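Local coordinates for hypothetical acetyltransferase (Deinococcus radiodurans, PDB 3S6F), which binds coenzyme A and probably acts as an N-acetyltransferase of the GNAT family, at residues E17-E29 / R54-A66. Sequence-based numbering, arbitrary orientation. Where two conformers were deposited one is given.
Sequences EGVTPAQLGGFFE and RTPDGQVIGFVNA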
loop_
_atom_site.group_PDB
_atom_site.type_symbol
_atom_site.label_atom_id
_atom_site.label_comp_id
_atom_site.label_asym_id
_atom_site.label_seq_id
_atom_site.Cartn_x
_atom_site.Cartn_y
_atom_site.Cartn_z
ATOM N N GLU A 17 -12.944 -14.071 13.018
ATOM C CA GLU A 17 -13.793 -15.045 13.716
ATOM C C GLU A 17 -13.797 -14.720 15.200
ATOM O O GLU A 17 -12.758 -14.603 15.818
ATOM C CB GLU A 17 -13.319 -16.477 13.447
ATOM C CG GLU A 17 -13.459 -16.866 11.992
ATOM C CD GLU A 17 -13.214 -18.347 11.754
ATOM O OE1 GLU A 17 -12.288 -18.883 12.392
ATOM O OE2 GLU A 17 -13.940 -19.021 10.987
ATOM N N GLY A 18 -14.985 -14.558 15.761
ATOM C CA GLY A 18 -15.089 -14.254 17.175
ATOM C C GLY A 18 -14.851 -12.806 17.540
ATOM O O GLY A 18 -14.776 -12.479 18.730
ATOM N N VAL A 19 -14.739 -11.918 16.550
ATOM C CA VAL A 19 -14.525 -10.489 16.793
ATOM C C VAL A 19 -15.735 -9.711 16.320
ATOM O O VAL A 19 -16.118 -9.791 15.143
ATOM C CB VAL A 19 -13.303 -9.988 16.016
ATOM C CG1 VAL A 19 -13.076 -8.468 16.233
ATOM C CG2 VAL A 19 -12.057 -10.777 16.385
ATOM N N THR A 20 -16.338 -8.958 17.233
ATOM C CA THR A 20 -17.443 -8.103 16.886
ATOM C C THR A 20 -16.993 -6.647 16.814
ATOM O O THR A 20 -15.970 -6.289 17.379
ATOM C CB THR A 20 -18.538 -8.212 17.969
ATOM O OG1 THR A 20 -17.996 -7.699 19.197
ATOM C CG2 THR A 20 -19.018 -9.669 18.136
ATOM N N PRO A 21 -17.811 -5.777 16.208
ATOM C CA PRO A 21 -17.503 -4.339 16.281
ATOM C C PRO A 21 -17.424 -3.829 17.718
ATOM O O PRO A 21 -16.607 -2.962 18.029
ATOM C CB PRO A 21 -18.623 -3.687 15.468
ATOM C CG PRO A 21 -18.972 -4.742 14.493
ATOM C CD PRO A 21 -18.869 -6.059 15.225
ATOM N N ALA A 22 -18.224 -4.408 18.609
ATOM C CA ALA A 22 -18.182 -4.054 20.037
ATOM C C ALA A 22 -16.851 -4.319 20.697
ATOM O O ALA A 22 -16.629 -3.816 21.789
ATOM C CB ALA A 22 -19.275 -4.769 20.835
ATOM N N GLN A 23 -16.010 -5.147 20.090
ATOM C CA GLN A 23 -14.681 -5.481 20.566
ATOM C C GLN A 23 -13.574 -4.689 19.870
ATOM O O GLN A 23 -12.415 -4.847 20.207
ATOM C CB GLN A 23 -14.418 -6.969 20.421
ATOM C CG GLN A 23 -15.334 -7.768 21.362
ATOM C CD GLN A 23 -15.321 -9.238 21.142
ATOM O OE1 GLN A 23 -15.316 -9.681 20.001
ATOM N NE2 GLN A 23 -15.396 -10.018 22.226
ATOM N N LEU A 24 -13.936 -3.796 18.956
ATOM C CA LEU A 24 -13.018 -2.978 18.164
ATOM C C LEU A 24 -13.102 -1.501 18.539
ATOM O O LEU A 24 -12.589 -0.661 17.815
ATOM C CB LEU A 24 -13.288 -3.185 16.660
ATOM C CG LEU A 24 -12.786 -4.513 16.110
ATOM C CD1 LEU A 24 -13.384 -4.746 14.722
ATOM C CD2 LEU A 24 -11.280 -4.563 16.011
ATOM N N GLY A 25 -13.708 -1.167 19.668
ATOM C CA GLY A 25 -13.684 0.178 20.155
ATOM C C GLY A 25 -12.350 0.567 20.764
ATOM O O GLY A 25 -11.545 -0.287 21.160
ATOM N N GLY A 26 -12.102 1.878 20.849
ATOM C CA GLY A 26 -10.911 2.420 21.489
ATOM C C GLY A 26 -9.722 2.762 20.619
ATOM O O GLY A 26 -8.673 3.090 21.157
ATOM N N PHE A 27 -9.871 2.654 19.298
ATOM C CA PHE A 27 -8.803 2.961 18.358
ATOM C C PHE A 27 -8.980 4.357 17.793
ATOM O O PHE A 27 -9.927 5.092 18.115
ATOM C CB PHE A 27 -8.721 1.864 17.302
ATOM C CG PHE A 27 -8.238 0.580 17.873
ATOM C CD1 PHE A 27 -6.914 0.444 18.260
ATOM C CD2 PHE A 27 -9.087 -0.486 18.086
ATOM C CE1 PHE A 27 -6.460 -0.717 18.847
ATOM C CE2 PHE A 27 -8.610 -1.663 18.640
ATOM C CZ PHE A 27 -7.294 -1.759 19.030
ATOM N N PHE A 28 -8.013 4.735 16.972
ATOM C CA PHE A 28 -7.973 6.047 16.311
ATOM C C PHE A 28 -7.844 7.159 17.333
ATOM O O PHE A 28 -8.406 8.254 17.177
ATOM C CB PHE A 28 -9.150 6.244 15.368
ATOM C CG PHE A 28 -9.273 5.120 14.369
ATOM C CD1 PHE A 28 -8.425 5.057 13.256
ATOM C CD2 PHE A 28 -10.258 4.159 14.523
ATOM C CE1 PHE A 28 -8.531 4.052 12.346
ATOM C CE2 PHE A 28 -10.376 3.166 13.591
ATOM C CZ PHE A 28 -9.501 3.115 12.513
ATOM N N GLU A 29 -6.978 6.952 18.309
ATOM C CA GLU A 29 -6.702 7.961 19.321
ATOM C C GLU A 29 -6.160 9.198 18.603
ATOM O O GLU A 29 -5.249 9.121 17.755
ATOM C CB GLU A 29 -5.698 7.452 20.378
ATOM C CG GLU A 29 -5.505 8.421 21.577
ATOM C CD GLU A 29 -4.231 8.147 22.431
ATOM O OE1 GLU A 29 -3.663 7.033 22.363
ATOM O OE2 GLU A 29 -3.804 9.034 23.228
ATOM N N ARG A 54 -5.585 -9.456 21.422
ATOM C CA ARG A 54 -6.817 -9.481 22.213
ATOM C C ARG A 54 -6.524 -9.876 23.657
ATOM O O ARG A 54 -5.725 -10.769 23.915
ATOM C CB ARG A 54 -7.818 -10.486 21.624
ATOM C CG ARG A 54 -8.151 -10.189 20.164
ATOM C CD ARG A 54 -9.163 -11.169 19.593
ATOM N NE ARG A 54 -10.500 -10.949 20.100
ATOM C CZ ARG A 54 -11.535 -11.726 19.861
ATOM N NH1 ARG A 54 -11.392 -12.868 19.230
ATOM N NH2 ARG A 54 -12.713 -11.365 20.297
ATOM N N THR A 55 -7.238 -9.249 24.569
ATOM C CA THR A 55 -7.274 -9.700 25.964
ATOM C C THR A 55 -8.244 -10.899 26.067
ATOM O O THR A 55 -9.005 -11.188 25.154
ATOM C CB THR A 55 -7.672 -8.542 26.900
ATOM O OG1 THR A 55 -8.811 -7.870 26.358
ATOM C CG2 THR A 55 -6.549 -7.574 27.066
ATOM N N PRO A 56 -8.233 -11.596 27.232
ATOM C CA PRO A 56 -9.048 -12.784 27.372
ATOM C C PRO A 56 -10.546 -12.564 27.186
ATOM O O PRO A 56 -11.232 -13.484 26.712
ATOM C CB PRO A 56 -8.689 -13.303 28.778
ATOM C CG PRO A 56 -7.328 -12.803 29.033
ATOM C CD PRO A 56 -7.233 -11.477 28.304
ATOM N N ASP A 57 -11.043 -11.376 27.513
ATOM C CA ASP A 57 -12.438 -11.055 27.315
ATOM C C ASP A 57 -12.820 -10.786 25.853
ATOM O O ASP A 57 -13.994 -10.576 25.557
ATOM C CB ASP A 57 -12.892 -9.873 28.187
ATOM C CG ASP A 57 -12.216 -8.541 27.828
ATOM O OD1 ASP A 57 -11.382 -8.497 26.868
ATOM O OD2 ASP A 57 -12.561 -7.519 28.482
ATOM N N GLY A 58 -11.843 -10.809 24.937
ATOM C CA GLY A 58 -12.087 -10.634 23.536
ATOM C C GLY A 58 -11.904 -9.221 23.026
ATOM O O GLY A 58 -11.927 -9.023 21.806
ATOM N N GLN A 59 -11.699 -8.233 23.911
ATOM C CA GLN A 59 -11.399 -6.892 23.432
ATOM C C GLN A 59 -10.130 -6.905 22.612
ATOM O O GLN A 59 -9.128 -7.480 23.017
ATOM C CB GLN A 59 -11.201 -5.933 24.597
ATOM C CG GLN A 59 -10.729 -4.490 24.264
ATOM C CD GLN A 59 -11.726 -3.652 23.488
ATOM O OE1 GLN A 59 -12.930 -3.641 23.838
ATOM N NE2 GLN A 59 -11.241 -2.903 22.439
ATOM N N VAL A 60 -10.152 -6.204 21.480
ATOM C CA VAL A 60 -8.969 -5.993 20.671
ATOM C C VAL A 60 -8.216 -4.781 21.234
ATOM O O VAL A 60 -8.773 -3.682 21.296
ATOM C CB VAL A 60 -9.317 -5.786 19.183
ATOM C CG1 VAL A 60 -8.031 -5.520 18.362
ATOM C CG2 VAL A 60 -10.075 -7.030 18.638
ATOM N N ILE A 61 -6.973 -4.944 21.659
ATOM C CA ILE A 61 -6.236 -3.819 22.204
ATOM C C ILE A 61 -5.068 -3.382 21.319
ATOM O O ILE A 61 -4.446 -2.366 21.585
ATOM C CB ILE A 61 -5.840 -3.991 23.697
ATOM C CG1 ILE A 61 -4.966 -5.227 23.888
ATOM C CG2 ILE A 61 -7.088 -4.051 24.610
ATOM C CD1 ILE A 61 -3.542 -5.155 23.318
ATOM N N GLY A 62 -4.823 -4.109 20.217
ATOM C CA GLY A 62 -3.856 -3.656 19.217
ATOM C C GLY A 62 -4.192 -4.278 17.913
ATOM O O GLY A 62 -4.712 -5.408 17.876
ATOM N N PHE A 63 -3.860 -3.598 16.809
ATOM C CA PHE A 63 -4.062 -4.190 15.486
ATOM C C PHE A 63 -3.084 -3.595 14.529
ATOM O O PHE A 63 -2.522 -2.510 14.726
ATOM C CB PHE A 63 -5.506 -4.024 14.960
ATOM C CG PHE A 63 -5.817 -2.648 14.423
ATOM C CD1 PHE A 63 -6.155 -1.616 15.251
ATOM C CD2 PHE A 63 -5.702 -2.414 13.068
ATOM C CE1 PHE A 63 -6.390 -0.359 14.740
ATOM C CE2 PHE A 63 -5.980 -1.166 12.557
ATOM C CZ PHE A 63 -6.285 -0.139 13.391
ATOM N N VAL A 64 -2.911 -4.294 13.409
ATOM C CA VAL A 64 -2.166 -3.814 12.240
ATOM C C VAL A 64 -2.844 -4.414 11.019
ATOM O O VAL A 64 -3.278 -5.578 11.047
ATOM C CB VAL A 64 -0.687 -4.212 12.322
ATOM C CG1 VAL A 64 -0.486 -5.728 12.409
ATOM C CG2 VAL A 64 0.133 -3.614 11.206
ATOM N N ASN A 65 -2.923 -3.653 9.933
ATOM C CA ASN A 65 -3.443 -4.182 8.682
ATOM C C ASN A 65 -2.437 -4.008 7.561
ATOM O O ASN A 65 -1.470 -3.253 7.674
ATOM C CB ASN A 65 -4.806 -3.573 8.297
ATOM C CG ASN A 65 -4.726 -2.095 7.896
ATOM O OD1 ASN A 65 -3.884 -1.359 8.397
ATOM N ND2 ASN A 65 -5.677 -1.670 7.056
ATOM N N ALA A 66 -2.708 -4.665 6.429
ATOM C CA ALA A 66 -1.822 -4.571 5.284
ATOM C C ALA A 66 -2.620 -4.768 4.001
ATOM O O ALA A 66 -3.544 -5.600 3.926
ATOM C CB ALA A 66 -0.666 -5.565 5.350
HETATM O O HOH W 1 -14.525 -2.163 22.380
HETATM O O HOH W 2 -15.610 -8.465 24.789
#
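Arg54 NH2 donates to Gly18 O at 2.8 Å, meeting the oxygen from above the carbonyl plane. The same guanidinium grips Gly58 O side-on with NE and NH2, both 2.9 Å away. The chain bends at chi3 (73°), which brings the guanidinium edge to Gly58 O across the type I turn of residues 55-58. Val19 CG2 lies 3.6 Å above the centre of one guanidinium face. Arg54 NH1 goes on to Gln13, which also holds Glu17 O.

One backbone bond joins the segments: Val60 N reaches Gln23 O at 2.9 Å, at the start of strand 60-68. The Gln59 side chain bends at chi2 and folds back toward the loop. Its NE2 donates to Val60 O at 2.8 Å and weakly to Gly25 O. Water 1 links Gln59 OE1 to Ala22 O, and water 2 links Gln23 NE2 to Asp57 O. The extended Gln23 chain lies along Gly58 O, with CB and CD both 3.5 Å from it. Its amide plane is 78° from the Arg54 guanidinium, and Thr20 N holds OE1.

The apolar contacts follow the strand. Val60 CG2 meets Leu24 CD2 alongside at 3.8 Å, while CG1 touches CZ and CE2 of Phe27. Phe27 and Phe63 form a T-shaped pair, planes at 87°, with the Phe63 edge over the Phe27 face. The Phe27 rim lies against the Ile61-Gly62 peptide, at the classic bulge opposite Ala53. The Phe27 side chain is about 7 Å from the bound coenzyme A.

Arg54 thus ties carbonyl oxygens of both segments together, while the Phe27-Phe63 pair closes the apolar end.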